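Long-range contacts in IroE-like serine hydrolase (Shewanella oneidensis, PDB 3GFF), which probably acts as a serine hydrolase on ester bonds, as an IroE-like member of the esterase D family: residues P44-L49 / P74-V79; D89-H94 / H144-L149. All coordinates share one frame; numbering follows the deposited sequence.

Contact 1: residues P44-L49 / P74-V79; sequences PVVYLL and PKVIIV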
loop_
_atom_site.group_PDB
_atom_site.type_symbol
_atom_site.label_atom_id
_atom_site.label_comp_id
_atom_site.label_asym_id
_atom_site.label_seq_id
_atom_site.Cartn_x
_atom_site.Cartn_y
_atom_site.Cartn_z
ATOM N N PRO A 44 -18.466 8.581 5.297
ATOM C CA PRO A 44 -17.605 9.739 5.105
ATOM C C PRO A 44 -17.143 9.807 3.666
ATOM O O PRO A 44 -17.248 8.829 2.922
ATOM C CB PRO A 44 -16.396 9.458 5.999
ATOM C CG PRO A 44 -16.587 8.091 6.553
ATOM C CD PRO A 44 -17.834 7.511 6.095
ATOM N N VAL A 45 -16.592 10.944 3.272
ATOM C CA VAL A 45 -16.121 11.105 1.910
ATOM C C VAL A 45 -14.658 11.482 1.958
ATOM O O VAL A 45 -14.281 12.460 2.613
ATOM C CB VAL A 45 -16.914 12.176 1.131
ATOM C CG1 VAL A 45 -16.448 12.214 -0.394
ATOM C CG2 VAL A 45 -18.427 11.934 1.244
ATOM N N VAL A 46 -13.836 10.697 1.263
ATOM C CA VAL A 46 -12.396 10.967 1.185
ATOM C C VAL A 46 -12.145 11.513 -0.211
ATOM O O VAL A 46 -12.289 10.824 -1.230
ATOM C CB VAL A 46 -11.508 9.723 1.544
ATOM C CG1 VAL A 46 -10.046 10.046 1.374
ATOM C CG2 VAL A 46 -11.723 9.285 3.034
ATOM N N TYR A 47 -11.816 12.791 -0.257
ATOM C CA TYR A 47 -11.493 13.458 -1.535
ATOM C C TYR A 47 -10.001 13.361 -1.819
ATOM O O TYR A 47 -9.212 13.818 -1.018
ATOM C CB TYR A 47 -11.893 14.927 -1.476
ATOM C CG TYR A 47 -13.396 15.192 -1.523
ATOM C CD1 TYR A 47 -14.148 15.187 -0.362
ATOM C CD2 TYR A 47 -14.035 15.536 -2.712
ATOM C CE1 TYR A 47 -15.468 15.476 -0.374
ATOM C CE2 TYR A 47 -15.370 15.813 -2.746
ATOM C CZ TYR A 47 -16.089 15.777 -1.566
ATOM O OH TYR A 47 -17.426 16.058 -1.526
ATOM N N LEU A 48 -9.626 12.753 -2.946
ATOM C CA LEU A 48 -8.223 12.608 -3.335
ATOM C C LEU A 48 -7.892 13.562 -4.509
ATOM O O LEU A 48 -8.534 13.491 -5.567
ATOM C CB LEU A 48 -7.924 11.168 -3.779
ATOM C CG LEU A 48 -8.385 10.011 -2.876
ATOM C CD1 LEU A 48 -8.119 8.703 -3.605
ATOM C CD2 LEU A 48 -7.680 10.046 -1.445
ATOM N N LEU A 49 -6.916 14.454 -4.296
ATOM C CA LEU A 49 -6.410 15.329 -5.343
ATOM C C LEU A 49 -5.457 14.534 -6.233
ATOM O O LEU A 49 -5.058 13.429 -5.864
ATOM C CB LEU A 49 -5.689 16.529 -4.741
ATOM C CG LEU A 49 -6.562 17.433 -3.871
ATOM C CD1 LEU A 49 -5.781 18.641 -3.411
ATOM C CD2 LEU A 49 -7.826 17.846 -4.607
ATOM N N PRO A 74 -12.925 2.368 8.570
ATOM C CA PRO A 74 -14.309 2.171 8.170
ATOM C C PRO A 74 -14.500 2.324 6.656
ATOM O O PRO A 74 -13.578 2.735 5.925
ATOM C CB PRO A 74 -15.063 3.253 8.950
ATOM C CG PRO A 74 -14.087 4.275 9.290
ATOM C CD PRO A 74 -12.708 3.677 9.204
ATOM N N LYS A 75 -15.692 1.984 6.194
ATOM C CA LYS A 75 -16.041 2.147 4.788
ATOM C C LYS A 75 -16.161 3.640 4.443
ATOM O O LYS A 75 -16.650 4.402 5.227
ATOM C CB LYS A 75 -17.361 1.426 4.509
ATOM C CG LYS A 75 -17.325 -0.109 4.719
ATOM C CD LYS A 75 -16.546 -0.766 3.643
ATOM C CE LYS A 75 -16.672 -2.307 3.643
ATOM N NZ LYS A 75 -16.068 -2.958 4.833
ATOM N N VAL A 76 -15.682 4.061 3.279
ATOM C CA VAL A 76 -15.800 5.459 2.850
ATOM C C VAL A 76 -16.207 5.543 1.374
ATOM O O VAL A 76 -16.113 4.557 0.655
ATOM C CB VAL A 76 -14.473 6.208 2.988
ATOM C CG1 VAL A 76 -13.975 6.170 4.464
ATOM C CG2 VAL A 76 -13.411 5.613 2.034
ATOM N N ILE A 77 -16.675 6.728 0.978
ATOM C CA ILE A 77 -16.954 7.110 -0.404
ATOM C C ILE A 77 -15.645 7.793 -0.827
ATOM O O ILE A 77 -15.157 8.675 -0.132
ATOM C CB ILE A 77 -18.140 8.118 -0.517
ATOM C CG1 ILE A 77 -19.470 7.426 -0.142
ATOM C CG2 ILE A 77 -18.239 8.731 -1.938
ATOM C CD1 ILE A 77 -20.638 8.355 0.055
ATOM N N ILE A 78 -15.037 7.310 -1.912
ATOM C CA ILE A 78 -13.779 7.868 -2.405
ATOM C C ILE A 78 -14.063 8.719 -3.636
ATOM O O ILE A 78 -14.688 8.233 -4.593
ATOM C CB ILE A 78 -12.767 6.777 -2.795
ATOM C CG1 ILE A 78 -12.696 5.716 -1.690
ATOM C CG2 ILE A 78 -11.380 7.406 -3.018
ATOM C CD1 ILE A 78 -11.788 4.574 -1.990
ATOM N N VAL A 79 -13.679 9.995 -3.573
ATOM C CA VAL A 79 -13.811 10.906 -4.694
ATOM C C VAL A 79 -12.415 11.317 -5.181
ATOM O O VAL A 79 -11.677 11.910 -4.433
ATOM C CB VAL A 79 -14.618 12.167 -4.326
ATOM C CG1 VAL A 79 -14.699 13.111 -5.541
ATOM C CG2 VAL A 79 -16.004 11.764 -3.927
#
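Val46 of strand 43-48 sits across from Ile78 and is bonded through its backbone to Ile77 and Val79. The two strands are parallel neighbours in the central sheet of the alpha/beta-hydrolase fold. Helix 51-65 joins them, which makes a beta-alpha-beta unit. Val46 N donates to Ile77 O at 2.8 Å. Val46 O accepts Val79 N, which lies 26° out of the carbonyl plane. Ile77 N to Pro44 O and Leu48 N to Val79 O extend the ladder at its two ends.

Packing is tight toward the C-terminal ends of the strands. On one face Val79 reaches both Val45 and Tyr47. Its CG2 meets Val45 CG1 at 3.6 Å. Its CG1 is anti to the backbone N (chi1 179°), which brings this branch alongside the Tyr47 ring, 3.8 Å from CD2. Ala126 and Ile129 of helix 114-132 cover this face. On the other face Leu48 CD1 meets Ile78 CG2 at 3.6 Å, beneath Phe55, Met58 and Leu62 of helix 51-65.

The N-terminal end is looser among side chains. Pro74 is partly exposed and does not touch strand 43-48. CB of Lys75 points away from that strand, and the side chain touches Pro33 and Glu34. Val76 CG1 touches Pro44 CG at 3.9 Å and Val46 CG2 at 4.1 Å. The exception is the Pro44 ring, whose CD lies 3.4 Å from Lys75 O.

Contact 2: residues D89-H94 / H144-L149; sequences DYTPTH and HSFGGL
Tyr90 lies against the first turn of helix 146-156, just after Ser145. The Gly143, Ser145 and Gly147 pattern fits the nucleophile elbow of an alpha/beta hydrolase, with Ser145 the probable nucleophile. Its positive phi of 60° marks the sharp turn from strand to helix.

The Tyr90 ring packs on backbone. Tyr90 CD2 approaches Gly147 N at 3.4 Å and Gly147 CA at 3.5 Å. Gly147 has no side chain to hold the ring off. A chi1 of -77° puts the Tyr90 ring beside its own backbone N, and its far end reaches Asp50 N, to which OH is hydrogen-bonded. With an alanine here, a gap would probably open beside Gly147 and Asp50 N would lose its hydroxyl partner.

The apolar contacts are lighter. Tyr90 CB meets Phe146 CB at 4.0 Å. Thr91 and Phe146 lie side by side, with Thr91 CG2 4.0 Å from Phe146 CD2. Thr91 OG1 is used elsewhere, by Met87 O and Gly112 N. Pro92 CD touches Leu149 CB at 4.2 Å, and Tyr179 of helix 178-189 touches both residues.

The polar atoms do not pair across this contact. Phe146 O is spent within the helix, where it accepts Leu149 N. Tyr90 O stands 3.4 Å from Phe146 O, two acceptors, and rests 3.5 Å from Leu149 CB.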
loop_
_atom_site.group_PDB
_atom_site.type_symbol
_atom_site.label_atom_id
_atom_site.label_comp_id
_atom_site.label_asym_id
_atom_site.label_seq_id
_atom_site.Cartn_x
_atom_site.Cartn_y
_atom_site.Cartn_z
ATOM N N ASP A 89 -4.601 25.612 -10.079
ATOM C CA ASP A 89 -5.515 25.214 -9.018
ATOM C C ASP A 89 -4.885 24.771 -7.723
ATOM O O ASP A 89 -5.543 24.804 -6.709
ATOM C CB ASP A 89 -6.382 24.062 -9.505
ATOM C CG ASP A 89 -7.253 24.436 -10.694
ATOM O OD1 ASP A 89 -7.596 25.632 -10.850
ATOM O OD2 ASP A 89 -7.606 23.521 -11.476
ATOM N N TYR A 90 -3.633 24.344 -7.750
ATOM C CA TYR A 90 -2.997 23.797 -6.560
ATOM C C TYR A 90 -2.083 24.769 -5.847
ATOM O O TYR A 90 -1.512 24.407 -4.823
ATOM C CB TYR A 90 -2.268 22.478 -6.906
ATOM C CG TYR A 90 -3.169 21.268 -7.061
ATOM C CD1 TYR A 90 -4.520 21.403 -7.346
ATOM C CD2 TYR A 90 -2.647 19.987 -7.014
ATOM C CE1 TYR A 90 -5.329 20.322 -7.502
ATOM C CE2 TYR A 90 -3.476 18.859 -7.190
ATOM C CZ TYR A 90 -4.808 19.042 -7.451
ATOM O OH TYR A 90 -5.668 17.960 -7.662
ATOM N N THR A 91 -1.957 25.992 -6.382
ATOM C CA THR A 91 -1.097 27.031 -5.799
ATOM C C THR A 91 -1.919 28.136 -5.148
ATOM O O THR A 91 -2.820 28.680 -5.749
ATOM C CB THR A 91 -0.085 27.586 -6.841
ATOM O OG1 THR A 91 -0.760 28.085 -8.000
ATOM C CG2 THR A 91 0.903 26.459 -7.263
ATOM N N PRO A 92 -1.651 28.414 -3.865
ATOM C CA PRO A 92 -2.409 29.415 -3.128
ATOM C C PRO A 92 -1.993 30.851 -3.412
ATOM O O PRO A 92 -2.820 31.774 -3.251
ATOM C CB PRO A 92 -2.142 29.040 -1.675
ATOM C CG PRO A 92 -0.777 28.361 -1.691
ATOM C CD PRO A 92 -0.629 27.743 -3.032
ATOM N N THR A 93 -0.731 31.038 -3.815
ATOM C CA THR A 93 -0.206 32.336 -4.154
ATOM C C THR A 93 0.417 32.294 -5.554
ATOM O O THR A 93 0.784 31.233 -6.062
ATOM C CB THR A 93 0.823 32.828 -3.091
ATOM O OG1 THR A 93 1.880 31.865 -2.926
ATOM C CG2 THR A 93 0.134 33.027 -1.745
ATOM N N HIS A 94 0.512 33.474 -6.146
ATOM C CA HIS A 94 1.069 33.679 -7.455
ATOM C C HIS A 94 2.541 34.097 -7.389
ATOM O O HIS A 94 2.903 35.003 -6.662
ATOM C CB HIS A 94 0.289 34.782 -8.181
ATOM C CG HIS A 94 0.861 35.147 -9.519
ATOM N ND1 HIS A 94 0.802 34.305 -10.610
ATOM C CD2 HIS A 94 1.526 36.259 -9.936
ATOM C CE1 HIS A 94 1.407 34.881 -11.637
ATOM N NE2 HIS A 94 1.882 36.051 -11.246
ATOM N N HIS A 144 -1.168 15.516 -2.038
ATOM C CA HIS A 144 0.222 15.117 -2.129
ATOM C C HIS A 144 0.955 16.118 -3.012
ATOM O O HIS A 144 0.398 16.572 -4.041
ATOM C CB HIS A 144 0.296 13.728 -2.757
ATOM C CG HIS A 144 1.671 13.304 -3.148
ATOM N ND1 HIS A 144 2.093 13.307 -4.454
ATOM C CD2 HIS A 144 2.731 12.902 -2.404
ATOM C CE1 HIS A 144 3.347 12.892 -4.501
ATOM N NE2 HIS A 144 3.766 12.657 -3.272
ATOM N N SER A 145 2.189 16.446 -2.637
ATOM C CA SER A 145 3.033 17.367 -3.401
ATOM C C SER A 145 2.327 18.696 -3.462
ATOM O O SER A 145 1.912 19.215 -2.420
ATOM C CB SER A 145 3.346 16.798 -4.790
ATOM O OG SER A 145 4.374 17.531 -5.476
ATOM N N PHE A 146 2.195 19.280 -4.645
ATOM C CA PHE A 146 1.416 20.521 -4.779
ATOM C C PHE A 146 -0.008 20.396 -4.229
ATOM O O PHE A 146 -0.540 21.366 -3.701
ATOM C CB PHE A 146 1.362 20.978 -6.218
ATOM C CG PHE A 146 2.605 21.620 -6.669
ATOM C CD1 PHE A 146 3.647 20.873 -7.163
ATOM C CD2 PHE A 146 2.742 22.988 -6.601
ATOM C CE1 PHE A 146 4.786 21.493 -7.564
ATOM C CE2 PHE A 146 3.886 23.589 -6.999
ATOM C CZ PHE A 146 4.894 22.876 -7.471
ATOM N N GLY A 147 -0.632 19.224 -4.352
ATOM C CA GLY A 147 -1.966 18.996 -3.758
ATOM C C GLY A 147 -1.936 19.162 -2.230
ATOM O O GLY A 147 -2.953 19.467 -1.596
ATOM N N GLY A 148 -0.772 18.949 -1.621
ATOM C CA GLY A 148 -0.584 19.182 -0.191
ATOM C C GLY A 148 -0.820 20.648 0.176
ATOM O O GLY A 148 -1.241 20.945 1.269
ATOM N N LEU A 149 -0.526 21.552 -0.761
ATOM C CA LEU A 149 -0.687 22.991 -0.584
ATOM C C LEU A 149 -2.155 23.351 -0.559
ATOM O O LEU A 149 -2.503 24.336 0.065
ATOM C CB LEU A 149 -0.004 23.793 -1.700
ATOM C CG LEU A 149 1.512 23.803 -1.720
ATOM C CD1 LEU A 149 2.025 24.359 -3.037
ATOM C CD2 LEU A 149 2.017 24.617 -0.515
#

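How the contacts relate
Contact 1 closes along the chain before contact 2 opens. Their centres are about 20 Å apart, yet Leu49 brings them together. Where strand 43-48 ends, Leu49 CB packs 3.3 Å from Tyr90 OH, and Leu49 CD1 lies 3.5 Å from Gly147 O. Contact 1 belongs to the sheet core, and contact 2 lies at the probable active site. There Ser145 OG is hydrogen-bonded to His247 NE2, and Asp169 probably completes a Ser-His-Asp triad. A bound imidazole, probably from the crystallisation liquor, lies about 4 Å from the Phe146 side chain. It may mark a pocket next to Phe146.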